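PDB 5TVG: alpha,alpha-trehalose-phosphate synthase (UDP-forming) from Burkholderia vietnamiensis, which is a family 20 glycosyltransferase built on the GT-B fold, with two Rossmann-like domains facing each other across a cleft. Local coordinates for residues L354-F359 with V382-P387; Y189-F194 with R462-A467. All blocks are in the same frame, centred on the assembly; numbering follows the deposited sequence.

The two contacts sit in different halves of the GT-B architecture, their centres about 36 Å apart and their nearest atoms about 20 Å apart, so neither touches the other. Interaction 1 belongs to the half built on the parallel sheet that contains strands 266-271 and 364-367; it joins helices 352-361 and 376-384 beside the uridine-5'-diphosphate, which Leu355 touches, and carries the magnesium ligand Gln385. Interaction 2 lies in the other half, where strand 191-194 meets the chain's last helix, and it holds no residue of the nucleotide pocket. In sequence, both segments of interaction 1 fall between 189-194 and 462-467: the chain builds the nucleotide-binding half, then returns to the first.

Interaction 1 (L354-F359 with V382-P387); sequences LLMAFF and VASQDP. With MG (magnesium ion), chain O; UDP (uridine-5'-diphosphate), chain I.
Met356 and Ser384 bring the two helices closest, their CA atoms 5.5 Å apart where the C-terminal part of helix 376-384 packs against the middle of helix 352-361. The small serine suits this close spacing: Ser384 CB lies 3.4 Å from Met356 O and 3.7 Å from Phe359 CB. The hydroxyl bonds Glu380 O, one turn back, consistent with OG standing beside the backbone N. There OG borders the edge of the Phe359 ring, in its plane, and lies 3.6 Å from Met356 SD.

Gln385 adds the polar part. Bent at its second torsion (chi2 -54°), its chain folds back so that NE2 donates to Phe359 O at 2.7 Å, nearly straight at 174°. The donor sits well above the carbonyl plane, while the acceptor lies in the amide plane of the glutamine. NE2 also bonds Tyr381 O, and Phe359 O also has Ser362 OG as a partner. With its nitrogen gripped, the amide presents OE1 to the magnesium ion at 2.2 Å; Arg360 O and Ser362 O complete the protein ligands, and Gly391 N bonds OE1 as well. The glutamine amide thus bridges Phe359 O and the metal, linking 382-387 to the C-terminal part of helix 352-361.

On its nucleotide side, Leu355 lays CD1 over a face of the uracil, 3.3 Å from N3 of the uridine-5'-diphosphate, an apolar cover for a flat base. Magnesium is remote from the diphosphate, 21.6 Å from its PB atom. The contact belongs to the C-terminal Rossmann-like domain, which holds the nucleotide in GT-B glycosyltransferases.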
# COMPACT_ATOMS: atom_id res chain seq x y z
N LEU A 354 -10.58 -23.24 27.92
CA LEU A 354 -10.33 -21.89 28.44
C LEU A 354 -11.26 -20.88 27.77
O LEU A 354 -11.81 -19.99 28.43
CB LEU A 354 -8.86 -21.49 28.24
CG LEU A 354 -7.84 -22.10 29.20
CD1 LEU A 354 -6.41 -21.77 28.80
CD2 LEU A 354 -8.11 -21.59 30.61
N LEU A 355 -11.46 -21.03 26.46
CA LEU A 355 -12.34 -20.11 25.75
C LEU A 355 -13.74 -20.09 26.38
O LEU A 355 -14.36 -19.02 26.49
CB LEU A 355 -12.41 -20.49 24.27
CG LEU A 355 -11.13 -20.36 23.43
CD1 LEU A 355 -11.43 -20.64 21.99
CD2 LEU A 355 -10.55 -18.94 23.57
N MET A 356 -14.24 -21.25 26.80
CA MET A 356 -15.57 -21.31 27.43
C MET A 356 -15.61 -20.54 28.74
O MET A 356 -16.59 -19.85 29.03
CB MET A 356 -15.98 -22.77 27.63
CG MET A 356 -15.82 -23.62 26.35
SD MET A 356 -16.67 -22.89 24.93
CE MET A 356 -15.82 -23.63 23.56
N ALA A 357 -14.56 -20.64 29.56
CA ALA A 357 -14.53 -19.85 30.78
C ALA A 357 -14.45 -18.34 30.48
O ALA A 357 -14.97 -17.54 31.27
CB ALA A 357 -13.37 -20.29 31.68
N PHE A 358 -13.80 -17.93 29.37
CA PHE A 358 -13.79 -16.51 28.97
C PHE A 358 -15.19 -16.04 28.58
O PHE A 358 -15.62 -14.96 28.99
CB PHE A 358 -12.82 -16.27 27.80
CG PHE A 358 -11.39 -16.61 28.08
CD1 PHE A 358 -10.88 -16.60 29.37
CD2 PHE A 358 -10.54 -16.97 27.03
CE1 PHE A 358 -9.55 -16.93 29.62
CE2 PHE A 358 -9.21 -17.32 27.27
CZ PHE A 358 -8.71 -17.29 28.57
N PHE A 359 -15.89 -16.83 27.75
CA PHE A 359 -17.26 -16.50 27.34
C PHE A 359 -18.17 -16.30 28.55
O PHE A 359 -18.93 -15.33 28.62
CB PHE A 359 -17.83 -17.60 26.44
CG PHE A 359 -17.16 -17.72 25.10
CD1 PHE A 359 -16.49 -16.64 24.54
CD2 PHE A 359 -17.14 -18.96 24.43
CE1 PHE A 359 -15.87 -16.75 23.31
CE2 PHE A 359 -16.52 -19.08 23.20
CZ PHE A 359 -15.88 -17.98 22.63
N VAL A 382 -23.29 -18.89 23.84
CA VAL A 382 -24.55 -19.04 24.60
C VAL A 382 -24.40 -20.14 25.64
O VAL A 382 -24.72 -19.94 26.81
CB VAL A 382 -25.72 -19.32 23.64
CG1 VAL A 382 -26.95 -19.80 24.42
CG2 VAL A 382 -26.01 -18.08 22.77
N ALA A 383 -23.84 -21.28 25.23
CA ALA A 383 -23.78 -22.44 26.13
C ALA A 383 -22.89 -22.22 27.34
O ALA A 383 -23.07 -22.90 28.35
CB ALA A 383 -23.28 -23.68 25.39
N SER A 384 -21.93 -21.29 27.25
CA SER A 384 -21.02 -21.09 28.36
C SER A 384 -21.65 -20.30 29.49
O SER A 384 -21.09 -20.26 30.59
CB SER A 384 -19.76 -20.35 27.89
OG SER A 384 -19.05 -21.09 26.89
N GLN A 385 -22.77 -19.62 29.22
CA GLN A 385 -23.24 -18.62 30.16
C GLN A 385 -23.84 -19.25 31.40
O GLN A 385 -24.43 -20.32 31.36
CB GLN A 385 -24.27 -17.67 29.52
CG GLN A 385 -23.73 -16.85 28.34
CD GLN A 385 -22.48 -16.07 28.69
OE1 GLN A 385 -22.50 -15.21 29.58
NE2 GLN A 385 -21.37 -16.40 28.04
N ASP A 386 -23.72 -18.53 32.50
CA ASP A 386 -24.45 -18.87 33.70
C ASP A 386 -25.90 -18.39 33.57
O ASP A 386 -26.13 -17.17 33.43
CB ASP A 386 -23.77 -18.21 34.89
CG ASP A 386 -24.42 -18.53 36.20
OD1 ASP A 386 -25.50 -19.16 36.22
OD2 ASP A 386 -23.85 -18.11 37.22
N PRO A 387 -26.89 -19.28 33.63
CA PRO A 387 -28.29 -18.86 33.49
C PRO A 387 -28.76 -17.91 34.56
O PRO A 387 -29.79 -17.26 34.38
CB PRO A 387 -29.09 -20.18 33.53
CG PRO A 387 -28.15 -21.14 34.19
CD PRO A 387 -26.77 -20.75 33.78
MG MG O . -21.18 -14.19 31.03
N1 UDP I . -11.52 -22.32 18.36
C2 UDP I . -10.66 -22.77 19.34
N3 UDP I . -9.59 -21.95 19.60
C4 UDP I . -9.29 -20.75 18.98
C5 UDP I . -10.23 -20.35 17.96
C6 UDP I . -11.28 -21.15 17.68
O2 UDP I . -10.84 -23.80 19.97
O4 UDP I . -8.26 -20.13 19.32
C1' UDP I . -12.68 -23.18 18.04
C2' UDP I . -14.05 -22.68 18.51
O2' UDP I . -14.28 -23.18 19.81
C3' UDP I . -14.98 -23.38 17.52
C4' UDP I . -14.16 -23.37 16.24
O4' UDP I . -12.77 -23.33 16.64
O3' UDP I . -15.39 -24.69 17.91
C5' UDP I . -14.42 -22.15 15.40
O5' UDP I . -15.42 -22.59 14.49
PA UDP I . -16.49 -21.60 13.90
O1A UDP I . -17.57 -22.46 13.35
O2A UDP I . -16.88 -20.55 14.92
O3A UDP I . -15.73 -20.86 12.72
PB UDP I . -14.58 -21.45 11.80
O1B UDP I . -14.98 -22.91 11.59
O2B UDP I . -14.83 -20.80 10.44
O3B UDP I . -13.22 -21.20 12.37
O HOH W 1 -22.71 -12.61 32.33

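Interaction 2 (Y189-F194 with R462-A467); sequences YDIAGF and RSVAAA
Ile191 and Val464 form the apolar heart of this contact, their branches crossing at an angle with Ile191 CD1 4.2 Å from Val464 CG2. The other valine methyl, CG1, stands anti to its backbone N (chi1 169°) and touches both Ile191 CG1 and, 4.0 Å away, the backbone oxygen Asp190 O, while CG2 meets the isoleucine tip. Ile191 is buried, and Phe457, Asp460 and Leu461 of helix 450-461 also pack against it; a bulky aliphatic residue fits where strand and helices converge.

Next to this pair the backbones come nearest, with the CA atoms of Asp190 and Ala465 6.1 Å apart. The alanine methyl lies above the flat face of the Asp190 carboxylate, its CB 4.0 Å from Asp190 CG and only slightly farther from either oxygen. The methyl comes over the face, while OD2 makes a salt bridge with Arg151 and accepts a hydrogen bond from Ile159 N.

Strand 191-194 lies between strands 159-162 and 226-232 in the large mixed sheet of the N-terminal Rossmann-like domain. As in other GT-B proteins, the C-terminal helical tail crosses back to that domain, and here its last helix, 464-468, seats its first turn at the strand's start.

No hydrogen bond links the segments, and the fit slackens on both sides of Val464 and Ala465. Ser463, at the N-cap position, bonds Ala459 O and makes no capping bond. Ala466 and Ala467 face solvent, small residues on the outer side, while the long, charged Arg462 is likewise exposed.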
# COMPACT_ATOMS: atom_id res chain seq x y z
N TYR A 189 -22.81 -37.19 -5.72
CA TYR A 189 -23.20 -37.61 -4.37
C TYR A 189 -24.65 -38.07 -4.33
O TYR A 189 -25.51 -37.49 -5.00
CB TYR A 189 -23.01 -36.47 -3.36
CG TYR A 189 -21.55 -36.11 -3.10
CD1 TYR A 189 -20.79 -36.85 -2.19
CD2 TYR A 189 -20.95 -35.02 -3.71
CE1 TYR A 189 -19.46 -36.55 -1.93
CE2 TYR A 189 -19.63 -34.69 -3.45
CZ TYR A 189 -18.89 -35.46 -2.55
OH TYR A 189 -17.56 -35.15 -2.30
N ASP A 190 -24.91 -39.11 -3.53
CA ASP A 190 -26.30 -39.48 -3.24
C ASP A 190 -26.96 -38.43 -2.35
O ASP A 190 -28.18 -38.24 -2.43
CB ASP A 190 -26.36 -40.85 -2.56
CG ASP A 190 -25.76 -41.97 -3.41
OD1 ASP A 190 -26.34 -42.30 -4.48
OD2 ASP A 190 -24.69 -42.51 -3.05
N ILE A 191 -26.18 -37.74 -1.52
CA ILE A 191 -26.68 -36.70 -0.63
C ILE A 191 -25.79 -35.46 -0.75
O ILE A 191 -24.56 -35.57 -0.67
CB ILE A 191 -26.73 -37.17 0.84
CG1 ILE A 191 -27.57 -38.44 1.02
CG2 ILE A 191 -27.29 -36.04 1.71
CD1 ILE A 191 -27.13 -39.31 2.18
N ALA A 192 -26.40 -34.29 -0.95
CA ALA A 192 -25.66 -33.02 -0.90
C ALA A 192 -26.23 -32.25 0.28
O ALA A 192 -27.36 -31.75 0.20
CB ALA A 192 -25.75 -32.25 -2.21
N GLY A 193 -25.51 -32.23 1.39
CA GLY A 193 -25.98 -31.61 2.62
C GLY A 193 -25.37 -30.23 2.81
O GLY A 193 -24.20 -30.02 2.50
N PHE A 194 -26.18 -29.30 3.34
CA PHE A 194 -25.76 -27.91 3.53
C PHE A 194 -26.09 -27.48 4.95
O PHE A 194 -26.81 -28.19 5.68
CB PHE A 194 -26.43 -26.99 2.50
CG PHE A 194 -26.12 -27.37 1.09
CD1 PHE A 194 -26.85 -28.41 0.46
CD2 PHE A 194 -25.09 -26.76 0.40
CE1 PHE A 194 -26.55 -28.81 -0.84
CE2 PHE A 194 -24.77 -27.12 -0.90
CZ PHE A 194 -25.50 -28.17 -1.53
N ARG A 462 -27.43 -44.42 5.61
CA ARG A 462 -27.93 -45.79 5.74
C ARG A 462 -29.16 -46.10 4.90
O ARG A 462 -29.54 -47.27 4.82
CB ARG A 462 -28.25 -46.09 7.19
CG ARG A 462 -27.02 -46.31 8.01
CD ARG A 462 -27.33 -46.36 9.47
NE ARG A 462 -26.12 -46.57 10.24
CZ ARG A 462 -25.99 -46.25 11.52
NH1 ARG A 462 -27.00 -45.69 12.17
NH2 ARG A 462 -24.85 -46.48 12.15
N SER A 463 -29.81 -45.11 4.29
CA SER A 463 -31.10 -45.39 3.65
C SER A 463 -31.37 -44.70 2.33
O SER A 463 -32.18 -45.20 1.56
CB SER A 463 -32.22 -44.99 4.61
OG SER A 463 -32.14 -43.55 4.79
N VAL A 464 -30.73 -43.58 2.01
CA VAL A 464 -31.15 -42.83 0.83
C VAL A 464 -30.83 -43.61 -0.44
O VAL A 464 -31.72 -43.89 -1.24
CB VAL A 464 -30.50 -41.42 0.81
CG1 VAL A 464 -30.71 -40.73 -0.54
CG2 VAL A 464 -31.10 -40.56 1.90
N ALA A 465 -29.57 -43.97 -0.62
CA ALA A 465 -29.21 -44.68 -1.83
C ALA A 465 -30.09 -45.92 -2.01
O ALA A 465 -30.61 -46.17 -3.10
CB ALA A 465 -27.72 -45.04 -1.82
N ALA A 466 -30.34 -46.67 -0.93
CA ALA A 466 -31.16 -47.87 -1.10
C ALA A 466 -32.63 -47.52 -1.34
O ALA A 466 -33.25 -48.08 -2.25
CB ALA A 466 -31.01 -48.82 0.09
N ALA A 467 -33.20 -46.60 -0.56
CA ALA A 467 -34.61 -46.25 -0.78
C ALA A 467 -34.82 -45.70 -2.18
O ALA A 467 -35.84 -46.00 -2.83
CB ALA A 467 -35.10 -45.24 0.26